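Local coordinates for protein putative glucoamylase (Bacteroides caccae ATCC 43185, PDB 4QT9) that is a putative glucoamylase with an alpha/alpha toroid fold, and so probably hydrolyses glycosidic bonds in carbohydrate substrates, at residues Trp177-Lys180 against Val185-Trp188; Val136-Leu141 against Arg171-Asp176; Asp106-Ala111 against Trp190-Gly195; Leu214-Pro219 against Thr425-Asn430. One frame throughout, in Å; residues are numbered along the deposited sequence.

Contact 1: residues Trp177-Lys180 against Val185-Trp188; sequences WYRK and VLYW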
loop_
_atom_site.group_PDB
_atom_site.type_symbol
_atom_site.label_atom_id
_atom_site.label_comp_id
_atom_site.label_asym_id
_atom_site.label_seq_id
_atom_site.Cartn_x
_atom_site.Cartn_y
_atom_site.Cartn_z
ATOM N N TRP A 177 4.646 -6.477 -21.373
ATOM C CA TRP A 177 3.759 -5.736 -22.282
ATOM C C TRP A 177 3.776 -4.227 -21.978
ATOM O O TRP A 177 3.733 -3.417 -22.892
ATOM C CB TRP A 177 2.307 -6.256 -22.177
ATOM C CG TRP A 177 1.325 -5.417 -22.936
ATOM C CD1 TRP A 177 0.586 -4.381 -22.447
ATOM C CD2 TRP A 177 1.145 -5.401 -24.356
ATOM N NE1 TRP A 177 -0.098 -3.764 -23.470
ATOM C CE2 TRP A 177 0.201 -4.392 -24.649
ATOM C CE3 TRP A 177 1.634 -6.198 -25.409
ATOM C CZ2 TRP A 177 -0.255 -4.146 -25.947
ATOM C CZ3 TRP A 177 1.166 -5.968 -26.698
ATOM C CH2 TRP A 177 0.247 -4.939 -26.961
ATOM N N TYR A 178 3.811 -3.863 -20.695
ATOM C CA TYR A 178 3.732 -2.495 -20.219
ATOM C C TYR A 178 5.037 -1.705 -20.444
ATOM O O TYR A 178 5.128 -0.562 -20.032
ATOM C CB TYR A 178 3.272 -2.498 -18.756
ATOM C CG TYR A 178 1.787 -2.817 -18.640
ATOM C CD1 TYR A 178 1.320 -4.121 -18.785
ATOM C CD2 TYR A 178 0.849 -1.810 -18.417
ATOM C CE1 TYR A 178 -0.048 -4.410 -18.763
ATOM C CE2 TYR A 178 -0.517 -2.091 -18.371
ATOM C CZ TYR A 178 -0.963 -3.391 -18.584
ATOM O OH TYR A 178 -2.306 -3.696 -18.539
ATOM N N ARG A 179 6.005 -2.277 -21.197
ATOM C CA ARG A 179 7.206 -1.579 -21.617
ATOM C C ARG A 179 6.906 -0.841 -22.926
ATOM O O ARG A 179 7.813 -0.221 -23.488
ATOM C CB ARG A 179 8.383 -2.547 -21.829
ATOM C CG ARG A 179 8.931 -3.246 -20.593
ATOM C CD ARG A 179 9.895 -4.339 -21.036
ATOM N NE ARG A 179 11.072 -3.802 -21.732
ATOM C CZ ARG A 179 11.879 -4.517 -22.504
ATOM N NH1 ARG A 179 11.636 -5.801 -22.718
ATOM N NH2 ARG A 179 12.932 -3.948 -23.083
ATOM N N LYS A 180 5.652 -0.983 -23.460
ATOM C CA LYS A 180 5.168 -0.324 -24.689
ATOM C C LYS A 180 6.117 -0.620 -25.874
ATOM O O LYS A 180 6.827 0.264 -26.348
ATOM C CB LYS A 180 5.010 1.199 -24.447
ATOM C CG LYS A 180 4.414 1.988 -25.608
ATOM C CD LYS A 180 4.330 3.482 -25.270
ATOM C CE LYS A 180 4.041 4.288 -26.505
ATOM N NZ LYS A 180 3.824 5.715 -26.179
ATOM N N VAL A 185 11.550 0.987 -19.553
ATOM C CA VAL A 185 10.711 1.681 -18.562
ATOM C C VAL A 185 9.367 0.962 -18.537
ATOM O O VAL A 185 8.999 0.316 -19.528
ATOM C CB VAL A 185 10.562 3.195 -18.925
ATOM C CG1 VAL A 185 9.768 3.389 -20.228
ATOM C CG2 VAL A 185 9.952 4.003 -17.771
ATOM N N LEU A 186 8.627 1.095 -17.433
ATOM C CA LEU A 186 7.279 0.547 -17.326
ATOM C C LEU A 186 6.273 1.681 -17.340
ATOM O O LEU A 186 6.456 2.662 -16.624
ATOM C CB LEU A 186 7.112 -0.290 -16.039
ATOM C CG LEU A 186 7.912 -1.581 -15.975
ATOM C CD1 LEU A 186 7.954 -2.111 -14.557
ATOM C CD2 LEU A 186 7.335 -2.620 -16.947
ATOM N N TYR A 187 5.219 1.546 -18.143
ATOM C CA TYR A 187 4.123 2.519 -18.191
ATOM C C TYR A 187 3.057 2.127 -17.172
ATOM O O TYR A 187 2.820 0.938 -16.928
ATOM C CB TYR A 187 3.531 2.612 -19.604
ATOM C CG TYR A 187 4.398 3.414 -20.545
ATOM C CD1 TYR A 187 5.523 2.849 -21.148
ATOM C CD2 TYR A 187 4.096 4.740 -20.839
ATOM C CE1 TYR A 187 6.337 3.593 -22.000
ATOM C CE2 TYR A 187 4.909 5.497 -21.683
ATOM C CZ TYR A 187 6.020 4.914 -22.275
ATOM O OH TYR A 187 6.801 5.643 -23.128
ATOM N N TRP A 188 2.427 3.129 -16.549
ATOM C CA TRP A 188 1.421 2.919 -15.527
ATOM C C TRP A 188 0.159 2.234 -16.082
ATOM O O TRP A 188 -0.372 1.316 -15.442
ATOM C CB TRP A 188 1.041 4.287 -14.898
ATOM C CG TRP A 188 0.410 4.202 -13.537
ATOM C CD1 TRP A 188 -0.696 3.476 -13.185
ATOM C CD2 TRP A 188 0.758 4.988 -12.384
ATOM N NE1 TRP A 188 -1.018 3.708 -11.868
ATOM C CE2 TRP A 188 -0.164 4.660 -11.362
ATOM C CE3 TRP A 188 1.764 5.945 -12.117
ATOM C CZ2 TRP A 188 -0.083 5.218 -10.077
ATOM C CZ3 TRP A 188 1.870 6.463 -10.836
ATOM C CH2 TRP A 188 0.956 6.100 -9.830
#

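Contact 2: residues Val136-Leu141 against Arg171-Asp176; sequences VETAFL and REVDWD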
loop_
_atom_site.group_PDB
_atom_site.type_symbol
_atom_site.label_atom_id
_atom_site.label_comp_id
_atom_site.label_asym_id
_atom_site.label_seq_id
_atom_site.Cartn_x
_atom_site.Cartn_y
_atom_site.Cartn_z
ATOM N N VAL A 136 0.635 -0.328 -11.407
ATOM C CA VAL A 136 0.998 0.003 -10.027
ATOM C C VAL A 136 0.040 -0.705 -9.072
ATOM O O VAL A 136 0.467 -1.339 -8.120
ATOM C CB VAL A 136 0.978 1.527 -9.835
ATOM C CG1 VAL A 136 1.170 1.899 -8.368
ATOM C CG2 VAL A 136 2.035 2.178 -10.715
ATOM N N GLU A 137 -1.252 -0.626 -9.352
ATOM C CA GLU A 137 -2.288 -1.279 -8.563
ATOM C C GLU A 137 -2.157 -2.808 -8.648
ATOM O O GLU A 137 -2.333 -3.498 -7.639
ATOM C CB GLU A 137 -3.653 -0.809 -9.057
ATOM C CG GLU A 137 -3.999 0.580 -8.555
ATOM C CD GLU A 137 -4.618 0.577 -7.171
ATOM O OE1 GLU A 137 -5.811 0.206 -7.050
ATOM O OE2 GLU A 137 -3.896 0.910 -6.203
ATOM N N THR A 138 -1.768 -3.323 -9.823
ATOM C CA THR A 138 -1.519 -4.762 -10.035
ATOM C C THR A 138 -0.357 -5.239 -9.128
ATOM O O THR A 138 -0.443 -6.299 -8.506
ATOM C CB THR A 138 -1.232 -5.044 -11.515
ATOM O OG1 THR A 138 -2.379 -4.687 -12.271
ATOM C CG2 THR A 138 -0.883 -6.509 -11.779
ATOM N N ALA A 139 0.682 -4.408 -9.008
ATOM C CA ALA A 139 1.862 -4.713 -8.205
ATOM C C ALA A 139 1.504 -4.822 -6.712
ATOM O O ALA A 139 1.963 -5.758 -6.054
ATOM C CB ALA A 139 2.911 -3.665 -8.429
ATOM N N PHE A 140 0.680 -3.893 -6.190
ATOM C CA PHE A 140 0.197 -3.901 -4.802
ATOM C C PHE A 140 -0.696 -5.124 -4.550
ATOM O O PHE A 140 -0.589 -5.737 -3.506
ATOM C CB PHE A 140 -0.532 -2.591 -4.440
ATOM C CG PHE A 140 0.386 -1.378 -4.476
ATOM C CD1 PHE A 140 1.694 -1.461 -4.014
ATOM C CD2 PHE A 140 -0.056 -0.169 -4.990
ATOM C CE1 PHE A 140 2.549 -0.364 -4.085
ATOM C CE2 PHE A 140 0.797 0.943 -5.037
ATOM C CZ PHE A 140 2.099 0.837 -4.599
ATOM N N LEU A 141 -1.488 -5.530 -5.507
ATOM C CA LEU A 141 -2.292 -6.758 -5.357
ATOM C C LEU A 141 -1.385 -7.990 -5.338
ATOM O O LEU A 141 -1.584 -8.893 -4.504
ATOM C CB LEU A 141 -3.328 -6.858 -6.492
ATOM C CG LEU A 141 -4.255 -8.092 -6.542
ATOM C CD1 LEU A 141 -5.163 -8.224 -5.280
ATOM C CD2 LEU A 141 -5.167 -8.004 -7.733
ATOM N N ARG A 171 1.628 -15.783 -12.692
ATOM C CA ARG A 171 2.294 -16.107 -13.977
ATOM C C ARG A 171 1.599 -15.469 -15.196
ATOM O O ARG A 171 2.235 -15.309 -16.247
ATOM C CB ARG A 171 2.410 -17.614 -14.184
ATOM C CG ARG A 171 3.453 -18.219 -13.289
ATOM C CD ARG A 171 3.483 -19.723 -13.382
ATOM N NE ARG A 171 4.613 -20.213 -12.608
ATOM C CZ ARG A 171 5.829 -20.415 -13.104
ATOM N NH1 ARG A 171 6.065 -20.234 -14.398
ATOM N NH2 ARG A 171 6.816 -20.810 -12.313
ATOM N N GLU A 172 0.315 -15.082 -15.047
ATOM C CA GLU A 172 -0.458 -14.495 -16.136
ATOM C C GLU A 172 -0.223 -12.980 -16.274
ATOM O O GLU A 172 -0.524 -12.421 -17.334
ATOM C CB GLU A 172 -1.949 -14.809 -15.969
ATOM C CG GLU A 172 -2.291 -16.210 -16.445
ATOM C CD GLU A 172 -3.713 -16.689 -16.214
ATOM O OE1 GLU A 172 -4.381 -16.197 -15.272
ATOM O OE2 GLU A 172 -4.146 -17.595 -16.963
ATOM N N VAL A 173 0.354 -12.318 -15.262
ATOM C CA VAL A 173 0.607 -10.858 -15.403
ATOM C C VAL A 173 1.727 -10.601 -16.410
ATOM O O VAL A 173 2.888 -10.954 -16.154
ATOM C CB VAL A 173 0.891 -10.083 -14.091
ATOM C CG1 VAL A 173 0.967 -8.579 -14.370
ATOM C CG2 VAL A 173 -0.168 -10.376 -13.031
ATOM N N ASP A 174 1.374 -9.951 -17.547
ATOM C CA ASP A 174 2.370 -9.656 -18.587
ATOM C C ASP A 174 3.025 -8.283 -18.325
ATOM O O ASP A 174 2.667 -7.281 -18.971
ATOM C CB ASP A 174 1.761 -9.732 -19.999
ATOM C CG ASP A 174 2.784 -9.718 -21.150
ATOM O OD1 ASP A 174 3.967 -9.381 -20.902
ATOM O OD2 ASP A 174 2.401 -10.033 -22.285
ATOM N N TRP A 175 3.991 -8.246 -17.373
ATOM C CA TRP A 175 4.683 -6.989 -17.014
ATOM C C TRP A 175 5.401 -6.409 -18.241
ATOM O O TRP A 175 5.368 -5.197 -18.465
ATOM C CB TRP A 175 5.700 -7.200 -15.865
ATOM C CG TRP A 175 5.144 -7.941 -14.690
ATOM C CD1 TRP A 175 5.144 -9.291 -14.496
ATOM C CD2 TRP A 175 4.424 -7.371 -13.578
ATOM N NE1 TRP A 175 4.520 -9.599 -13.304
ATOM C CE2 TRP A 175 4.070 -8.437 -12.720
ATOM C CE3 TRP A 175 4.098 -6.053 -13.193
ATOM C CZ2 TRP A 175 3.359 -8.231 -11.520
ATOM C CZ3 TRP A 175 3.383 -5.850 -12.014
ATOM C CH2 TRP A 175 3.053 -6.924 -11.176
ATOM N N ASP A 176 6.004 -7.300 -19.060
ATOM C CA ASP A 176 6.781 -6.922 -20.228
ATOM C C ASP A 176 5.933 -6.159 -21.248
ATOM O O ASP A 176 6.463 -5.279 -21.918
ATOM C CB ASP A 176 7.430 -8.163 -20.856
ATOM C CG ASP A 176 8.329 -7.845 -22.022
ATOM O OD1 ASP A 176 9.523 -7.539 -21.786
ATOM O OD2 ASP A 176 7.847 -7.916 -23.177
#

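Contact 3: residues Asp106-Ala111 against Trp190-Gly195; sequences DRFHGA and WSPTYG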
loop_
_atom_site.group_PDB
_atom_site.type_symbol
_atom_site.label_atom_id
_atom_site.label_comp_id
_atom_site.label_asym_id
_atom_site.label_seq_id
_atom_site.Cartn_x
_atom_site.Cartn_y
_atom_site.Cartn_z
ATOM N N ASP A 106 -12.203 -8.628 -14.921
ATOM C CA ASP A 106 -11.512 -8.051 -16.086
ATOM C C ASP A 106 -10.030 -7.847 -15.851
ATOM O O ASP A 106 -9.631 -7.383 -14.795
ATOM C CB ASP A 106 -12.135 -6.702 -16.468
ATOM C CG ASP A 106 -13.501 -6.804 -17.104
ATOM O OD1 ASP A 106 -13.940 -7.950 -17.399
ATOM O OD2 ASP A 106 -14.139 -5.735 -17.320
ATOM N N ARG A 107 -9.228 -8.245 -16.860
ATOM C CA ARG A 107 -7.764 -8.165 -16.916
ATOM C C ARG A 107 -7.359 -7.587 -18.261
ATOM O O ARG A 107 -8.091 -7.749 -19.234
ATOM C CB ARG A 107 -7.084 -9.540 -16.723
ATOM C CG ARG A 107 -7.496 -10.306 -15.484
ATOM C CD ARG A 107 -6.733 -11.606 -15.324
ATOM N NE ARG A 107 -5.363 -11.374 -14.854
ATOM C CZ ARG A 107 -4.543 -12.340 -14.449
ATOM N NH1 ARG A 107 -4.943 -13.608 -14.456
ATOM N NH2 ARG A 107 -3.315 -12.046 -14.034
ATOM N N PHE A 108 -6.203 -6.912 -18.317
ATOM C CA PHE A 108 -5.668 -6.239 -19.499
ATOM C C PHE A 108 -4.218 -6.593 -19.600
ATOM O O PHE A 108 -3.398 -6.085 -18.847
ATOM C CB PHE A 108 -5.926 -4.709 -19.369
ATOM C CG PHE A 108 -7.374 -4.406 -19.031
ATOM C CD1 PHE A 108 -7.803 -4.367 -17.707
ATOM C CD2 PHE A 108 -8.333 -4.313 -20.034
ATOM C CE1 PHE A 108 -9.149 -4.167 -17.396
ATOM C CE2 PHE A 108 -9.675 -4.082 -19.724
ATOM C CZ PHE A 108 -10.068 -4.001 -18.404
ATOM N N HIS A 109 -3.929 -7.580 -20.466
ATOM C CA HIS A 109 -2.610 -8.212 -20.675
ATOM C C HIS A 109 -2.141 -8.757 -19.318
ATOM O O HIS A 109 -1.020 -8.511 -18.894
ATOM C CB HIS A 109 -1.596 -7.248 -21.331
ATOM C CG HIS A 109 -1.829 -7.067 -22.795
ATOM N ND1 HIS A 109 -1.296 -7.939 -23.722
ATOM C CD2 HIS A 109 -2.550 -6.128 -23.445
ATOM C CE1 HIS A 109 -1.696 -7.501 -24.902
ATOM N NE2 HIS A 109 -2.459 -6.420 -24.788
ATOM N N GLY A 110 -3.064 -9.413 -18.614
ATOM C CA GLY A 110 -2.797 -10.000 -17.307
ATOM C C GLY A 110 -2.823 -9.040 -16.132
ATOM O O GLY A 110 -2.870 -9.488 -14.986
ATOM N N ALA A 111 -2.762 -7.723 -16.390
ATOM C CA ALA A 111 -2.768 -6.721 -15.333
ATOM C C ALA A 111 -4.214 -6.405 -14.904
ATOM O O ALA A 111 -5.144 -6.489 -15.709
ATOM C CB ALA A 111 -2.054 -5.445 -15.784
ATOM N N TRP A 190 -2.500 0.947 -19.612
ATOM C CA TRP A 190 -2.794 0.436 -20.941
ATOM C C TRP A 190 -4.285 0.239 -21.046
ATOM O O TRP A 190 -4.914 -0.378 -20.168
ATOM C CB TRP A 190 -2.036 -0.854 -21.317
ATOM C CG TRP A 190 -2.387 -1.311 -22.702
ATOM C CD1 TRP A 190 -1.903 -0.806 -23.874
ATOM C CD2 TRP A 190 -3.413 -2.252 -23.064
ATOM N NE1 TRP A 190 -2.547 -1.379 -24.938
ATOM C CE2 TRP A 190 -3.464 -2.291 -24.473
ATOM C CE3 TRP A 190 -4.292 -3.071 -22.329
ATOM C CZ2 TRP A 190 -4.319 -3.160 -25.171
ATOM C CZ3 TRP A 190 -5.161 -3.912 -23.017
ATOM C CH2 TRP A 190 -5.165 -3.959 -24.420
ATOM N N SER A 191 -4.849 0.750 -22.137
ATOM C CA SER A 191 -6.278 0.654 -22.390
ATOM C C SER A 191 -6.559 -0.086 -23.696
ATOM O O SER A 191 -5.902 0.210 -24.695
ATOM C CB SER A 191 -6.885 2.047 -22.460
ATOM O OG SER A 191 -8.162 1.984 -23.074
ATOM N N PRO A 192 -7.578 -0.971 -23.742
ATOM C CA PRO A 192 -7.930 -1.609 -25.029
ATOM C C PRO A 192 -8.538 -0.622 -26.034
ATOM O O PRO A 192 -8.489 -0.896 -27.226
ATOM C CB PRO A 192 -8.955 -2.691 -24.650
ATOM C CG PRO A 192 -9.040 -2.677 -23.167
ATOM C CD PRO A 192 -8.477 -1.399 -22.654
ATOM N N THR A 193 -9.087 0.520 -25.557
ATOM C CA THR A 193 -9.734 1.538 -26.388
ATOM C C THR A 193 -8.790 2.717 -26.670
ATOM O O THR A 193 -8.687 3.169 -27.811
ATOM C CB THR A 193 -11.027 2.003 -25.685
ATOM O OG1 THR A 193 -11.896 0.879 -25.555
ATOM C CG2 THR A 193 -11.753 3.125 -26.429
ATOM N N TYR A 194 -8.134 3.227 -25.629
ATOM C CA TYR A 194 -7.272 4.395 -25.772
ATOM C C TYR A 194 -5.756 4.077 -25.896
ATOM O O TYR A 194 -4.965 5.015 -26.028
ATOM C CB TYR A 194 -7.528 5.358 -24.600
ATOM C CG TYR A 194 -8.965 5.837 -24.523
ATOM C CD1 TYR A 194 -9.435 6.840 -25.369
ATOM C CD2 TYR A 194 -9.855 5.294 -23.599
ATOM C CE1 TYR A 194 -10.753 7.288 -25.297
ATOM C CE2 TYR A 194 -11.171 5.745 -23.508
ATOM C CZ TYR A 194 -11.617 6.738 -24.364
ATOM O OH TYR A 194 -12.909 7.190 -24.278
ATOM N N GLY A 195 -5.377 2.796 -25.890
ATOM C CA GLY A 195 -3.986 2.356 -26.005
ATOM C C GLY A 195 -3.073 2.886 -24.915
ATOM O O GLY A 195 -3.336 2.678 -23.724
#

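Contact 4: residues Leu214-Pro219 against Thr425-Asn430; sequences LAAASP and TKLGFN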
loop_
_atom_site.group_PDB
_atom_site.type_symbol
_atom_site.label_atom_id
_atom_site.label_comp_id
_atom_site.label_asym_id
_atom_site.label_seq_id
_atom_site.Cartn_x
_atom_site.Cartn_y
_atom_site.Cartn_z
ATOM N N LEU A 214 8.755 -6.711 -8.828
ATOM C CA LEU A 214 7.880 -7.811 -9.306
ATOM C C LEU A 214 7.971 -7.987 -10.830
ATOM O O LEU A 214 7.958 -9.116 -11.307
ATOM C CB LEU A 214 6.437 -7.565 -8.881
ATOM C CG LEU A 214 6.186 -7.638 -7.382
ATOM C CD1 LEU A 214 4.784 -7.203 -7.065
ATOM C CD2 LEU A 214 6.492 -9.046 -6.825
ATOM N N ALA A 215 8.136 -6.886 -11.589
ATOM C CA ALA A 215 8.328 -6.953 -13.038
ATOM C C ALA A 215 9.580 -7.759 -13.370
ATOM O O ALA A 215 9.532 -8.580 -14.267
ATOM C CB ALA A 215 8.437 -5.564 -13.624
ATOM N N ALA A 216 10.654 -7.592 -12.591
ATOM C CA ALA A 216 11.916 -8.312 -12.751
ATOM C C ALA A 216 11.835 -9.748 -12.221
ATOM O O ALA A 216 12.584 -10.593 -12.669
ATOM C CB ALA A 216 13.027 -7.566 -12.030
ATOM N N ALA A 217 10.954 -9.997 -11.250
ATOM C CA ALA A 217 10.749 -11.301 -10.596
ATOM C C ALA A 217 9.896 -12.286 -11.412
ATOM O O ALA A 217 9.953 -13.492 -11.150
ATOM C CB ALA A 217 10.081 -11.085 -9.244
ATOM N N SER A 218 9.056 -11.788 -12.339
ATOM C CA SER A 218 8.106 -12.628 -13.069
ATOM C C SER A 218 8.786 -13.825 -13.704
ATOM O O SER A 218 9.779 -13.656 -14.435
ATOM C CB SER A 218 7.359 -11.834 -14.126
ATOM O OG SER A 218 6.513 -12.704 -14.855
ATOM N N PRO A 219 8.291 -15.054 -13.400
ATOM C CA PRO A 219 8.923 -16.243 -13.963
ATOM C C PRO A 219 8.490 -16.493 -15.423
ATOM O O PRO A 219 9.039 -17.399 -16.086
ATOM C CB PRO A 219 8.439 -17.348 -13.030
ATOM C CG PRO A 219 7.034 -16.929 -12.693
ATOM C CD PRO A 219 7.145 -15.421 -12.536
ATOM N N THR A 425 17.850 -10.218 -6.708
ATOM C CA THR A 425 19.220 -10.501 -7.165
ATOM C C THR A 425 19.436 -9.902 -8.542
ATOM O O THR A 425 20.419 -9.200 -8.711
ATOM C CB THR A 425 19.538 -11.998 -7.163
ATOM O OG1 THR A 425 19.257 -12.531 -5.872
ATOM C CG2 THR A 425 21.000 -12.284 -7.511
ATOM N N LYS A 426 18.500 -10.119 -9.493
ATOM C CA LYS A 426 18.563 -9.584 -10.876
ATOM C C LYS A 426 18.784 -8.065 -10.891
ATOM O O LYS A 426 19.611 -7.597 -11.662
ATOM C CB LYS A 426 17.261 -9.903 -11.668
ATOM C CG LYS A 426 17.353 -9.598 -13.163
ATOM C CD LYS A 426 15.971 -9.536 -13.870
ATOM C CE LYS A 426 15.341 -10.807 -14.444
ATOM N NZ LYS A 426 13.969 -10.563 -15.059
ATOM N N LEU A 427 18.051 -7.302 -10.042
ATOM C CA LEU A 427 18.129 -5.822 -9.993
ATOM C C LEU A 427 19.235 -5.264 -9.101
ATOM O O LEU A 427 19.361 -4.043 -8.990
ATOM C CB LEU A 427 16.785 -5.202 -9.564
ATOM C CG LEU A 427 15.589 -5.529 -10.431
ATOM C CD1 LEU A 427 14.373 -4.765 -9.968
ATOM C CD2 LEU A 427 15.890 -5.304 -11.922
ATOM N N GLY A 428 20.030 -6.139 -8.497
ATOM C CA GLY A 428 21.170 -5.721 -7.679
ATOM C C GLY A 428 20.871 -5.427 -6.221
ATOM O O GLY A 428 21.702 -4.834 -5.535
ATOM N N PHE A 429 19.713 -5.864 -5.721
ATOM C CA PHE A 429 19.366 -5.670 -4.305
ATOM C C PHE A 429 20.085 -6.696 -3.422
ATOM O O PHE A 429 20.403 -7.806 -3.858
ATOM C CB PHE A 429 17.856 -5.728 -4.062
ATOM C CG PHE A 429 17.097 -4.499 -4.490
ATOM C CD1 PHE A 429 16.650 -4.359 -5.803
ATOM C CD2 PHE A 429 16.746 -3.517 -3.561
ATOM C CE1 PHE A 429 15.909 -3.236 -6.192
ATOM C CE2 PHE A 429 15.966 -2.416 -3.941
ATOM C CZ PHE A 429 15.581 -2.266 -5.259
ATOM N N ASN A 430 20.323 -6.299 -2.187
ATOM C CA ASN A 430 21.012 -7.051 -1.168
ATOM C C ASN A 430 20.344 -6.819 0.199
ATOM O O ASN A 430 19.812 -5.734 0.431
ATOM C CB ASN A 430 22.472 -6.541 -1.126
ATOM C CG ASN A 430 23.445 -7.309 -0.261
ATOM O OD1 ASN A 430 23.270 -8.499 0.048
ATOM N ND2 ASN A 430 24.543 -6.649 0.090
#

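Contact 1: residues Trp177-Lys180 against Val185-Trp188
Tyr187 N donates to Tyr178 O across a separation of 2.8 Å, the one hydrogen bond between the two segments. It is nearly straight, with 172° at the hydrogen. Beside it, the CA of Arg179 lies 3.3 Å from Val185 O in a CA-H...O contact, a second and weaker backbone approach. Lys180 then reaches across the Tyr187 ring: with CG anti to the backbone N (chi1 -176°) and the chain extended, its CD sits over one face, 4.0 Å from the centroid of the Tyr187 ring, as a CH-pi contact. At the other flank Leu186 CD2 meets Arg179 CG at 4.0 Å. Further out, Tyr187 OH bonds Gln183 OE1, Arg179 NE donates to Gln183 O, and Tyr178 OH bonds Phe108 O. A leucine in place of Tyr187 would probably keep the backbone bond but leave the Lys180 chain without an aromatic face and Gln183 OE1 without its phenol partner. Both segments lie in the connection between helix 157-172 and strand 189-190, where Leu186 packs on helices 135-152, 209-217 and 225-232. The chemistry implies a loop closed across residues 181-184 by one backbone bond, flanked by CH-pi and aliphatic contacts.

Contact 2: residues Val136-Leu141 against Arg171-Asp176
Thr138 CG2 and Val173 CG1 meet tip to tip at 3.8 Å, the two methyls closing the gap between helix 135-152 and the chain leaving helix 157-172. Both methyls stand anti to their own backbone N (Val173 chi1 -173°), which points them across the interface. Trp175 adds the far rim of its indole: CH2 lies 3.9 Å from Ala139 CA, which sits at the ring edge and in its plane, while CZ3 approaches Ala139 CB at 4.2 Å. Val173 CG1 also lies 3.5 Å above the plane of the Trp175 ring, over its centre, which would be expected to limit the rotation of the indole. This close part is wholly apolar and buried. The hydroxyl of Thr138 is occupied elsewhere, with Asp134 O and Tyr112 N as its partners. By contrast, the charged residues Arg171, Glu172 and Asp174, exposed or partly exposed, make no contact with 136-141; Asp174 bonds Trp177 N instead. Ala215 of helix 209-217 and Leu135 and Met142 of helix 135-152 also touch the indole, placing Trp175 in the wedge where these two helices approach the end of helix 157-172.

Contact 3: residues Asp106-Ala111 against Trp190-Gly195
His109 meets Trp190 in a T-shaped (edge-to-face) pair: the imidazole edge is directed at the six-membered ring of the indole, with ring centroids 4.5 Å apart and planes at 81°. The atom that leads is His109 CD2, which stands 3.5 Å from Trp190 CZ3, while NE2 follows along the same edge toward CH2 and CZ2.

Phe108, followed outward, gives the second half of the contact. Its CB lies at the rim of the indole, near the indole plane, 3.8 Å from Trp190 CE3. With CG beside the backbone N (chi1 -50°), the ring leaves the indole and turns to Pro192, where CD2 comes within 3.6 Å of Pro192 CG and CE2 stays close to the same carbon. Trp190 is therefore touched over a face by His109 and at an edge by Phe108; on the face opposite His109 lies Pro192 N, 3.8 Å above the plane.

Phe108 to Ala111 form a type I' beta turn, and Ser191 OG accepts from Thr193 N in an ST turn and from Tyr194 N in an ST motif. With an alanine at Trp190 the indole is gone, and His109 would probably lose the face its edge rests on and be freer to turn, with a gap beside Phe108 CB. Trp177 stacks on His109 and meets Trp190 edge-to-face, extending the aromatic cluster. This surface contact joins the loop after helix 88-104 to the loop after strand 189-190. The chemistry implies cohesion through ring and apolar contacts, while polar bonds shape each loop and tie it to its neighbours.

Contact 4: residues Leu214-Pro219 against Thr425-Asn430
Lys426 NZ donates to Ala216 O at 2.8 Å, the sole hydrogen bond between the two segments. The approach is angled, with 128° at the carbonyl oxygen. The lysine chain starts with CG anti to the backbone N (chi1 -170°) and bends at chi3 (-88°), a course that carries the ammonium group to the last turn of helix 209-217. A second acceptor, Val223 O, shares the same nitrogen, so two backbone carbonyls grip it. Carbonyls near a helix C terminus carry the negative end of the helix dipole, which would be expected to favour the positive charge held there.

The apolar contacts gather round a single methyl. Ala216 CB faces the branch point of Leu427, with Leu427 CG at 3.6 Å, and both leucine methyls flank it, CD1 and CD2 each 3.7 Å from Ala216 CB. The methyl thus sits against the fork of the leucine. Lys426 adds its aliphatic part, its CD lying 4.0 Å from Ala216 CB. The leucine is buried while the lysine is exposed.

Backbone geometry supplies the third element. After helix 418-426, Gly428 is the first residue to leave helical angles; its positive phi, which suits glycine here, and the bond from Gly428 N to Thr425 O belong to a Schellman motif. After helix 209-217 the first to leave them is Ser218, whose OG bonds His221 N. The arrangement is packing between the C-terminal ends of two helices far apart in sequence, within the alpha/alpha toroid of this putative glucoamylase.

In the fold
From the N terminus, residues 106-111 come first, in the loop after helix 88-104, and contact 3 closes the longer loop to 190-195. Within that span fall contact 2, which joins helix 135-152 to the exit of helix 157-172, and then contact 1, a short loop across residues 181-184; these two follow one another in series. Contact 3 touches both, through His109 O to Asp174 N and Phe108 O to Tyr178 OH. Contact 4 opens only afterwards and spans 205 residues, tying helix 209-217 to the end of helix 418-426. Its first segment packs on Trp175 and Leu186, whereas contact 3 stays about 10 Å away at nearest atoms.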